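Local coordinates for decapping nuclease RAI1 (Candida albicans, PDB 5BUD), which hydrolyses the NAD cap from the 5' end of a subset of RNAs, using divalent metal ions, and directly stabilises and stimulates the exoribonuclease RAT1, at residues A[158-161]-A[162-165]; A[167-170]-A[171-175]; A[140-143]-A[144-148]. All blocks are in the same frame, centred on the assembly; numbering follows the deposited sequence.

Contact 1 of 3, residues A[158-161]-A[162-165]; sequences VERY and DYMK. With nucleotides of chain C.
The first turns of helix 158-178 carry R160 and M164 on the side that meets the bound RNA. R160 holds CG anti to its own N (chi1 175°) and bends at chi2, which sends the guanidinium past M164 CG, lying over one face, to the RNA backbone. R160 NH1 donates to OP1 of U4 of chain C over 2.9 Å in a nearly straight bond (169°). R160 NH2 donates to O3' of U3 of chain C at 3.3 Å, so one guanidinium spans the link between two nucleotides from its edge. Y163, its ring plane only 20° from that of the guanidinium, places CE2 3.5 Å from R160 NH1. M164 CE touches the uracil of U3 of chain C, 3.3 Å from O2. Another side of the helix pairs Y161 with K165: CG of the lysine sits over the ring face, a CH-pi contact of 4.3 Å to the centroid, and K165 CE lies 3.1 Å from Y161 OH. E149 of the preceding helix 138-155 forms a hydrogen bond with Y161 OH and a salt bridge with K165 NZ. A water donates to E159 O and D162 OD2, which also forms a salt bridge with R166. Beneath runs the i to i+4 ladder of an alpha-helix.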
loop_
_atom_site.group_PDB
_atom_site.type_symbol
_atom_site.label_atom_id
_atom_site.label_comp_id
_atom_site.label_asym_id
_atom_site.label_seq_id
_atom_site.Cartn_x
_atom_site.Cartn_y
_atom_site.Cartn_z
ATOM N N VAL A 158 28.308 -10.699 -5.895
ATOM C CA VAL A 158 27.294 -11.606 -6.429
ATOM C C VAL A 158 26.539 -12.326 -5.323
ATOM O O VAL A 158 25.339 -12.563 -5.442
ATOM C CB VAL A 158 27.873 -12.632 -7.415
ATOM C CG1 VAL A 158 28.448 -11.900 -8.628
ATOM C CG2 VAL A 158 28.922 -13.511 -6.750
ATOM N N GLU A 159 27.230 -12.622 -4.232
ATOM C CA GLU A 159 26.620 -13.300 -3.087
ATOM C C GLU A 159 25.545 -12.406 -2.399
ATOM O O GLU A 159 24.465 -12.870 -2.045
ATOM C CB GLU A 159 27.697 -13.681 -2.059
ATOM C CG GLU A 159 29.117 -13.935 -2.607
ATOM C CD GLU A 159 29.196 -15.166 -3.463
ATOM O OE1 GLU A 159 28.117 -15.720 -3.811
ATOM O OE2 GLU A 159 30.335 -15.596 -3.752
ATOM N N ARG A 160 25.871 -11.134 -2.208
ATOM C CA ARG A 160 25.016 -10.203 -1.480
ATOM C C ARG A 160 23.793 -9.861 -2.330
ATOM O O ARG A 160 22.666 -9.773 -1.823
ATOM C CB ARG A 160 25.829 -8.958 -1.088
ATOM C CG ARG A 160 25.073 -7.808 -0.418
ATOM C CD ARG A 160 24.345 -8.216 0.856
ATOM N NE ARG A 160 23.547 -7.117 1.409
ATOM C CZ ARG A 160 22.794 -7.192 2.508
ATOM N NH1 ARG A 160 22.721 -8.316 3.214
ATOM N NH2 ARG A 160 22.114 -6.120 2.915
ATOM N N TYR A 161 24.010 -9.725 -3.635
ATOM C CA TYR A 161 22.939 -9.457 -4.568
ATOM C C TYR A 161 21.956 -10.617 -4.614
ATOM O O TYR A 161 20.750 -10.389 -4.533
ATOM C CB TYR A 161 23.502 -9.143 -5.962
ATOM C CG TYR A 161 22.446 -8.935 -7.024
ATOM C CD1 TYR A 161 21.770 -7.726 -7.138
ATOM C CD2 TYR A 161 22.137 -9.948 -7.921
ATOM C CE1 TYR A 161 20.809 -7.534 -8.115
ATOM C CE2 TYR A 161 21.180 -9.772 -8.898
ATOM C CZ TYR A 161 20.523 -8.559 -8.991
ATOM O OH TYR A 161 19.569 -8.398 -9.963
ATOM N N ASP A 162 22.458 -11.854 -4.730
ATOM C CA ASP A 162 21.611 -13.050 -4.691
ATOM C C ASP A 162 20.832 -13.129 -3.369
ATOM O O ASP A 162 19.652 -13.463 -3.349
ATOM C CB ASP A 162 22.477 -14.312 -4.845
ATOM C CG ASP A 162 21.708 -15.592 -4.626
ATOM O OD1 ASP A 162 20.803 -15.898 -5.419
ATOM O OD2 ASP A 162 22.024 -16.326 -3.665
ATOM N N TYR A 163 21.515 -12.854 -2.266
ATOM C CA TYR A 163 20.879 -12.841 -0.957
ATOM C C TYR A 163 19.719 -11.834 -0.961
ATOM O O TYR A 163 18.617 -12.157 -0.567
ATOM C CB TYR A 163 21.909 -12.508 0.126
ATOM C CG TYR A 163 21.365 -12.399 1.533
ATOM C CD1 TYR A 163 21.171 -13.534 2.321
ATOM C CD2 TYR A 163 21.100 -11.164 2.093
ATOM C CE1 TYR A 163 20.680 -13.435 3.605
ATOM C CE2 TYR A 163 20.607 -11.053 3.385
ATOM C CZ TYR A 163 20.402 -12.193 4.134
ATOM O OH TYR A 163 19.938 -12.085 5.412
ATOM N N MET A 164 19.970 -10.630 -1.431
ATOM C CA MET A 164 18.914 -9.593 -1.480
ATOM C C MET A 164 17.719 -10.002 -2.323
ATOM O O MET A 164 16.585 -9.803 -1.916
ATOM C CB MET A 164 19.484 -8.243 -1.933
ATOM C CG MET A 164 20.334 -7.573 -0.855
ATOM S SD MET A 164 21.232 -6.110 -1.421
ATOM C CE MET A 164 20.078 -4.837 -0.936
ATOM N N LYS A 165 17.959 -10.610 -3.484
ATOM C CA LYS A 165 16.868 -11.198 -4.267
ATOM C C LYS A 165 16.124 -12.325 -3.539
ATOM O O LYS A 165 14.919 -12.447 -3.643
ATOM C CB LYS A 165 17.377 -11.708 -5.624
ATOM C CG LYS A 165 17.905 -10.617 -6.536
ATOM C CD LYS A 165 16.843 -9.558 -6.780
ATOM C CE LYS A 165 17.180 -8.666 -7.959
ATOM N NZ LYS A 165 16.041 -7.765 -8.315
ATOM P P U C 3 14.332 -6.969 4.525
ATOM O OP1 U C 3 14.740 -7.886 5.604
ATOM O OP2 U C 3 13.614 -5.718 4.841
ATOM O "O5'" U C 3 15.627 -6.602 3.678
ATOM C "C5'" U C 3 16.576 -7.625 3.319
ATOM C "C4'" U C 3 17.976 -7.098 3.420
ATOM O "O4'" U C 3 18.217 -6.147 2.350
ATOM C "C3'" U C 3 18.310 -6.369 4.718
ATOM O "O3'" U C 3 19.658 -6.659 5.025
ATOM C "C2'" U C 3 18.090 -4.905 4.357
ATOM O "O2'" U C 3 18.852 -3.998 5.130
ATOM C "C1'" U C 3 18.543 -4.883 2.897
ATOM N N1 U C 3 17.891 -3.855 2.074
ATOM C C2 U C 3 18.689 -2.885 1.495
ATOM O O2 U C 3 19.895 -2.832 1.663
ATOM N N3 U C 3 18.018 -1.973 0.720
ATOM C C4 U C 3 16.663 -1.927 0.469
ATOM O O4 U C 3 16.210 -1.039 -0.255
ATOM C C5 U C 3 15.905 -2.966 1.100
ATOM C C6 U C 3 16.531 -3.875 1.858
ATOM P P U C 4 20.014 -7.755 6.094
ATOM O OP1 U C 4 21.364 -8.292 5.782
ATOM O OP2 U C 4 18.864 -8.668 6.231
ATOM O "O5'" U C 4 20.135 -6.884 7.419
ATOM C "C5'" U C 4 21.247 -5.992 7.597
ATOM C "C4'" U C 4 21.751 -6.117 9.008
ATOM O "O4'" U C 4 22.464 -4.910 9.385
ATOM C "C3'" U C 4 20.628 -6.178 10.020
ATOM O "O3'" U C 4 21.157 -6.710 11.222
ATOM C "C2'" U C 4 20.200 -4.716 10.051
ATOM O "O2'" U C 4 19.343 -4.341 11.111
ATOM C "C1'" U C 4 21.563 -4.008 10.011
ATOM N N1 U C 4 21.569 -2.747 9.252
ATOM C C2 U C 4 20.462 -1.925 9.359
ATOM O O2 U C 4 19.496 -2.200 10.051
ATOM N N3 U C 4 20.526 -0.770 8.620
ATOM C C4 U C 4 21.557 -0.358 7.803
ATOM O O4 U C 4 21.462 0.714 7.201
ATOM C C5 U C 4 22.666 -1.260 7.743
ATOM C C6 U C 4 22.635 -2.396 8.452
HETATM O O HOH W 1 23.888 -15.637 -1.688
#

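Contact 2 of 3, residues A[167-170]-A[171-175]; sequences CEYV and GYKFE. With MN (manganese (II) ion), chain G; nucleotides of chain C.
Y169 and K173 both turn CG anti to the backbone N (chi1 169° and 179°), an arrangement that runs the two side chains alongside each other in the same direction. The aliphatic part of the lysine follows the tyrosine ring, with K173 CD 3.6 Å from Y169 OH. That hydroxyl is hydrogen-bonded to G61 O, and K173 NZ goes on to N196 O. The Y172 ring instead turns to U1 of chain C. The ribose packs on it, C4' over one face, while O4' of U1 of chain C lies 3.0 Å from Y172 CZ; Y172 OH is bonded to N202. The helix backbone reads the same sugar: O2' of U1 of chain C donates to E168 O at 2.6 Å and lies 3.3 Å from G171 CA, where the bare glycine lets the nucleotide settle against the helix. In this PD-(D/E)XK nuclease fold the helix adds a metal ligand, E175, to those on the strands, its CG anti to the carbonyl carbon (chi1 -67°) and the chain extended beyond. E175 OE1 binds the manganese ion at 2.2 Å, with four waters as further ligands. E175 OE2 stays 3.3 Å from the metal and faces U1 of chain C, 3.6 Å from C5'. Backbone bonds K173 N to Y169 O and F174 N to V170 O tie the turns together, and F174 and V170 both pack on T248 of strand 243-250.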
loop_
_atom_site.group_PDB
_atom_site.type_symbol
_atom_site.label_atom_id
_atom_site.label_comp_id
_atom_site.label_asym_id
_atom_site.label_seq_id
_atom_site.Cartn_x
_atom_site.Cartn_y
_atom_site.Cartn_z
ATOM N N CYS A 167 15.837 -12.369 -0.321
ATOM C CA CYS A 167 15.072 -11.650 0.720
ATOM C C CYS A 167 13.738 -11.133 0.163
ATOM O O CYS A 167 12.703 -11.192 0.854
ATOM C CB CYS A 167 15.902 -10.533 1.344
ATOM S SG CYS A 167 17.146 -11.113 2.519
ATOM N N GLU A 168 13.736 -10.718 -1.109
ATOM C CA GLU A 168 12.492 -10.335 -1.791
ATOM C C GLU A 168 11.520 -11.489 -1.835
ATOM O O GLU A 168 10.311 -11.325 -1.670
ATOM C CB GLU A 168 12.775 -9.761 -3.201
ATOM C CG GLU A 168 13.345 -8.356 -3.117
ATOM C CD GLU A 168 13.966 -7.795 -4.391
ATOM O OE1 GLU A 168 14.545 -6.693 -4.302
ATOM O OE2 GLU A 168 13.890 -8.416 -5.467
ATOM N N TYR A 169 12.051 -12.682 -2.031
ATOM C CA TYR A 169 11.225 -13.868 -2.144
ATOM C C TYR A 169 10.677 -14.247 -0.779
ATOM O O TYR A 169 9.538 -14.673 -0.640
ATOM C CB TYR A 169 12.067 -15.005 -2.707
ATOM C CG TYR A 169 11.409 -16.323 -2.634
ATOM C CD1 TYR A 169 10.421 -16.675 -3.529
ATOM C CD2 TYR A 169 11.791 -17.247 -1.674
ATOM C CE1 TYR A 169 9.821 -17.918 -3.468
ATOM C CE2 TYR A 169 11.199 -18.476 -1.597
ATOM C CZ TYR A 169 10.213 -18.805 -2.502
ATOM O OH TYR A 169 9.628 -20.040 -2.415
ATOM N N VAL A 170 11.505 -14.041 0.240
ATOM C CA VAL A 170 11.145 -14.404 1.607
ATOM C C VAL A 170 9.798 -13.821 1.985
ATOM O O VAL A 170 8.996 -14.488 2.620
ATOM C CB VAL A 170 12.271 -13.957 2.578
ATOM C CG1 VAL A 170 11.779 -13.784 4.008
ATOM C CG2 VAL A 170 13.432 -14.965 2.528
ATOM N N GLY A 171 9.560 -12.556 1.641
ATOM C CA GLY A 171 8.290 -11.874 2.000
ATOM C C GLY A 171 7.074 -12.622 1.503
ATOM O O GLY A 171 6.058 -12.764 2.192
ATOM N N TYR A 172 7.143 -13.056 0.258
ATOM C CA TYR A 172 6.045 -13.828 -0.350
ATOM C C TYR A 172 5.976 -15.246 0.180
ATOM O O TYR A 172 4.902 -15.790 0.361
ATOM C CB TYR A 172 6.242 -13.866 -1.876
ATOM C CG TYR A 172 6.177 -12.511 -2.522
ATOM C CD1 TYR A 172 5.019 -11.722 -2.440
ATOM C CD2 TYR A 172 7.257 -12.016 -3.213
ATOM C CE1 TYR A 172 4.968 -10.473 -3.029
ATOM C CE2 TYR A 172 7.216 -10.782 -3.817
ATOM C CZ TYR A 172 6.071 -10.013 -3.723
ATOM O OH TYR A 172 6.081 -8.799 -4.356
ATOM N N LYS A 173 7.117 -15.848 0.479
ATOM C CA LYS A 173 7.119 -17.203 1.050
ATOM C C LYS A 173 6.452 -17.208 2.419
ATOM O O LYS A 173 5.691 -18.121 2.772
ATOM C CB LYS A 173 8.562 -17.727 1.161
ATOM C CG LYS A 173 8.695 -19.128 1.765
ATOM C CD LYS A 173 8.178 -20.253 0.876
ATOM C CE LYS A 173 8.619 -21.602 1.445
ATOM N NZ LYS A 173 8.010 -22.739 0.698
ATOM N N PHE A 174 6.714 -16.161 3.200
ATOM C CA PHE A 174 6.110 -16.046 4.507
ATOM C C PHE A 174 4.592 -15.981 4.397
ATOM O O PHE A 174 3.888 -16.655 5.162
ATOM C CB PHE A 174 6.677 -14.816 5.257
ATOM C CG PHE A 174 6.109 -14.633 6.623
ATOM C CD1 PHE A 174 6.326 -15.582 7.616
ATOM C CD2 PHE A 174 5.367 -13.505 6.935
ATOM C CE1 PHE A 174 5.792 -15.413 8.893
ATOM C CE2 PHE A 174 4.837 -13.317 8.220
ATOM C CZ PHE A 174 5.035 -14.287 9.190
ATOM N N GLU A 175 4.091 -15.191 3.442
ATOM C CA GLU A 175 2.674 -15.116 3.208
ATOM C C GLU A 175 2.108 -16.489 2.867
ATOM O O GLU A 175 1.023 -16.843 3.312
ATOM C CB GLU A 175 2.326 -14.168 2.054
ATOM C CG GLU A 175 2.611 -12.697 2.276
ATOM C CD GLU A 175 2.349 -11.882 1.003
ATOM O OE1 GLU A 175 1.798 -12.460 0.052
ATOM O OE2 GLU A 175 2.714 -10.704 0.917
HETATM MN MN MN G . 0.628 -11.495 -1.552
ATOM O OP3 U C 1 3.819 -4.490 1.271
ATOM P P U C 1 3.854 -5.941 1.603
ATOM O OP1 U C 1 4.475 -6.202 2.937
ATOM O OP2 U C 1 2.529 -6.607 1.343
ATOM O "O5'" U C 1 4.861 -6.506 0.494
ATOM C "C5'" U C 1 4.819 -7.900 0.153
ATOM C "C4'" U C 1 6.190 -8.429 -0.204
ATOM O "O4'" U C 1 6.534 -8.021 -1.552
ATOM C "C3'" U C 1 7.376 -7.964 0.634
ATOM O "O3'" U C 1 7.451 -8.694 1.855
ATOM C "C2'" U C 1 8.527 -8.301 -0.306
ATOM O "O2'" U C 1 8.780 -9.686 -0.395
ATOM C "C1'" U C 1 7.938 -7.887 -1.657
ATOM N N1 U C 1 8.258 -6.506 -2.046
ATOM C C2 U C 1 9.500 -6.294 -2.606
ATOM O O2 U C 1 10.298 -7.190 -2.794
ATOM N N3 U C 1 9.756 -4.997 -2.968
ATOM C C4 U C 1 8.924 -3.908 -2.815
ATOM O O4 U C 1 9.305 -2.799 -3.190
ATOM C C5 U C 1 7.661 -4.204 -2.212
ATOM C C6 U C 1 7.381 -5.461 -1.849
ATOM P P U C 2 8.222 -8.109 3.159
ATOM O OP1 U C 2 8.208 -9.177 4.201
ATOM O OP2 U C 2 7.643 -6.786 3.486
ATOM O "O5'" U C 2 9.703 -7.808 2.661
ATOM C "C5'" U C 2 10.672 -8.836 2.396
ATOM C "C4'" U C 2 11.903 -8.255 1.725
ATOM O "O4'" U C 2 11.552 -7.586 0.482
ATOM C "C3'" U C 2 12.681 -7.193 2.488
ATOM O "O3'" U C 2 13.453 -7.824 3.501
ATOM C "C2'" U C 2 13.497 -6.584 1.357
ATOM O "O2'" U C 2 14.524 -7.445 0.899
ATOM C "C1'" U C 2 12.446 -6.511 0.253
ATOM N N1 U C 2 11.684 -5.251 0.214
ATOM C C2 U C 2 12.277 -4.171 -0.421
ATOM O O2 U C 2 13.387 -4.225 -0.924
ATOM N N3 U C 2 11.527 -3.021 -0.424
ATOM C C4 U C 2 10.271 -2.842 0.123
ATOM O O4 U C 2 9.717 -1.750 0.019
ATOM C C5 U C 2 9.722 -4.007 0.749
ATOM C C6 U C 2 10.428 -5.145 0.766
HETATM O O HOH W 2 -0.903 -13.326 -1.691
HETATM O O HOH W 3 -0.198 -10.276 -3.454
HETATM O O HOH W 4 -0.940 -10.405 -0.101
HETATM O O HOH W 5 1.958 -12.905 -2.734
#

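Contact 3 of 3, residues A[140-143]-A[144-148]; sequences LDMK and RRKEQ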
loop_
_atom_site.group_PDB
_atom_site.type_symbol
_atom_site.label_atom_id
_atom_site.label_comp_id
_atom_site.label_asym_id
_atom_site.label_seq_id
_atom_site.Cartn_x
_atom_site.Cartn_y
_atom_site.Cartn_z
ATOM N N LEU A 140 8.454 7.263 -14.633
ATOM C CA LEU A 140 9.480 7.647 -13.673
ATOM C C LEU A 140 9.769 6.546 -12.639
ATOM O O LEU A 140 10.927 6.276 -12.331
ATOM C CB LEU A 140 9.151 8.967 -12.951
ATOM C CG LEU A 140 9.556 10.270 -13.638
ATOM C CD1 LEU A 140 9.376 11.431 -12.674
ATOM C CD2 LEU A 140 10.991 10.219 -14.178
ATOM N N ASP A 141 8.726 5.928 -12.105
ATOM C CA ASP A 141 8.883 4.824 -11.154
ATOM C C ASP A 141 9.710 3.663 -11.720
ATOM O O ASP A 141 10.636 3.173 -11.068
ATOM C CB ASP A 141 7.516 4.286 -10.752
ATOM C CG ASP A 141 6.797 5.177 -9.753
ATOM O OD1 ASP A 141 7.448 6.036 -9.125
ATOM O OD2 ASP A 141 5.563 4.998 -9.582
ATOM N N MET A 142 9.367 3.231 -12.930
ATOM C CA MET A 142 10.091 2.148 -13.583
ATOM C C MET A 142 11.553 2.533 -13.794
ATOM O O MET A 142 12.443 1.712 -13.605
ATOM C CB MET A 142 9.463 1.781 -14.929
ATOM C CG MET A 142 8.155 1.013 -14.844
ATOM S SD MET A 142 8.270 -0.550 -13.947
ATOM C CE MET A 142 9.731 -1.304 -14.658
ATOM N N LYS A 143 11.791 3.778 -14.182
ATOM C CA LYS A 143 13.150 4.249 -14.421
ATOM C C LYS A 143 13.959 4.238 -13.128
ATOM O O LYS A 143 15.143 3.854 -13.115
ATOM C CB LYS A 143 13.128 5.643 -15.040
ATOM C CG LYS A 143 14.458 6.108 -15.592
ATOM C CD LYS A 143 14.550 7.631 -15.596
ATOM C CE LYS A 143 14.588 8.192 -14.175
ATOM N NZ LYS A 143 15.205 9.541 -14.135
ATOM N N ARG A 144 13.326 4.640 -12.037
ATOM C CA ARG A 144 13.994 4.592 -10.745
ATOM C C ARG A 144 14.232 3.161 -10.290
ATOM O O ARG A 144 15.286 2.863 -9.738
ATOM C CB ARG A 144 13.207 5.356 -9.708
ATOM C CG ARG A 144 13.209 6.831 -10.022
ATOM C CD ARG A 144 12.114 7.580 -9.320
ATOM N NE ARG A 144 12.304 9.006 -9.531
ATOM C CZ ARG A 144 11.407 9.945 -9.265
ATOM N NH1 ARG A 144 10.209 9.639 -8.765
ATOM N NH2 ARG A 144 11.717 11.202 -9.500
ATOM N N ARG A 145 13.263 2.285 -10.528
ATOM C CA ARG A 145 13.414 0.884 -10.170
ATOM C C ARG A 145 14.564 0.238 -10.972
ATOM O O ARG A 145 15.358 -0.509 -10.416
ATOM C CB ARG A 145 12.100 0.126 -10.361
ATOM C CG ARG A 145 11.990 -1.112 -9.483
ATOM C CD ARG A 145 10.667 -1.855 -9.648
ATOM N NE ARG A 145 9.563 -1.227 -8.909
ATOM C CZ ARG A 145 8.485 -0.655 -9.450
ATOM N NH1 ARG A 145 8.311 -0.609 -10.770
ATOM N NH2 ARG A 145 7.561 -0.124 -8.655
ATOM N N LYS A 146 14.675 0.547 -12.260
ATOM C CA LYS A 146 15.751 -0.020 -13.070
ATOM C C LYS A 146 17.086 0.476 -12.546
ATOM O O LYS A 146 18.012 -0.305 -12.357
ATOM C CB LYS A 146 15.628 0.358 -14.540
ATOM C CG LYS A 146 14.401 -0.151 -15.268
ATOM C CD LYS A 146 14.208 -1.658 -15.200
ATOM C CE LYS A 146 13.136 -2.098 -16.191
ATOM N NZ LYS A 146 12.506 -3.407 -15.849
ATOM N N GLU A 147 17.177 1.774 -12.288
ATOM C CA GLU A 147 18.434 2.371 -11.846
ATOM C C GLU A 147 18.827 1.905 -10.440
ATOM O O GLU A 147 20.010 1.763 -10.140
ATOM C CB GLU A 147 18.395 3.898 -11.957
ATOM C CG GLU A 147 17.910 4.633 -10.724
ATOM C CD GLU A 147 17.717 6.121 -10.959
ATOM O OE1 GLU A 147 17.322 6.802 -9.989
ATOM O OE2 GLU A 147 17.962 6.607 -12.095
ATOM N N GLN A 148 17.839 1.662 -9.586
ATOM C CA GLN A 148 18.084 1.038 -8.289
ATOM C C GLN A 148 18.649 -0.365 -8.505
ATOM O O GLN A 148 19.632 -0.744 -7.888
ATOM C CB GLN A 148 16.795 0.944 -7.489
ATOM C CG GLN A 148 16.953 0.331 -6.104
ATOM C CD GLN A 148 15.891 -0.718 -5.792
ATOM O OE1 GLN A 148 14.695 -0.509 -6.039
ATOM N NE2 GLN A 148 16.325 -1.861 -5.243
#
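M142 and R145 meet at the sulfur: M142 SD lies 3.2 Å from R145 NH1, a sulfur contact at the edge of the guanidinium and in its plane. The methionine folds back on itself, with chi2 near -59° and chi3 turned the same way, so that M142 CE also meets the end of K146, crossing it obliquely, 3.7 Å from K146 NZ. K146 meets it by bending at chi2 (-55°), and its CG rests 3.2 Å from M142 O. R145 bends at chi3, which brings NH1 to the M142 sulfur.

On another side of the helix, R144 runs extended from CG to NE and passes over the L140 carbonyl, CG standing 3.3 Å from L140 O. Its guanidinium then lies with one face toward L140 CD1, which is 4.0 Å from NH2. The charged pairs nearby are loose: K143 NZ and E147 OE2 stand 4.5 Å apart, beyond a salt bridge. Four backbone bonds underlie the side chains, from R144 N to L140 O through E147 N to K143 O, the shortest being R145 N to D141 O at 2.8 Å.

Farther out, R144 NH2 forms a salt bridge with D122, and D141 OD2 is hydrogen-bonded to S136. M142 and R145 pack on the loop residue L75. The segment thus forms the early part of helix 138-155, which leaves strand 131-136 and is fastened to it by S136 and, through D122, to its antiparallel partner strand 121-128; helix 158-178 comes next in the chain.

Overall arrangement
Contacts 1 and 2 follow one another along helix 158-178, their centres 14 Å apart, and the RNA of chain C runs beside both: U3 and U4 near contact 1, U1 and U2 near contact 2. The helix thereby leads from the outer part of the bound strand to the manganese cluster, where E175 holds one ion and E224, D226, E245 and L246 bind the others. Contact 3 belongs to the preceding helix, 138-155, its centre 19 Å from that of contact 1 and 22 Å from that of contact 2. It touches neither, yet its nearest atom is about 5 Å from the RNA, and the R145 side chain lies about 14 Å from a manganese ion.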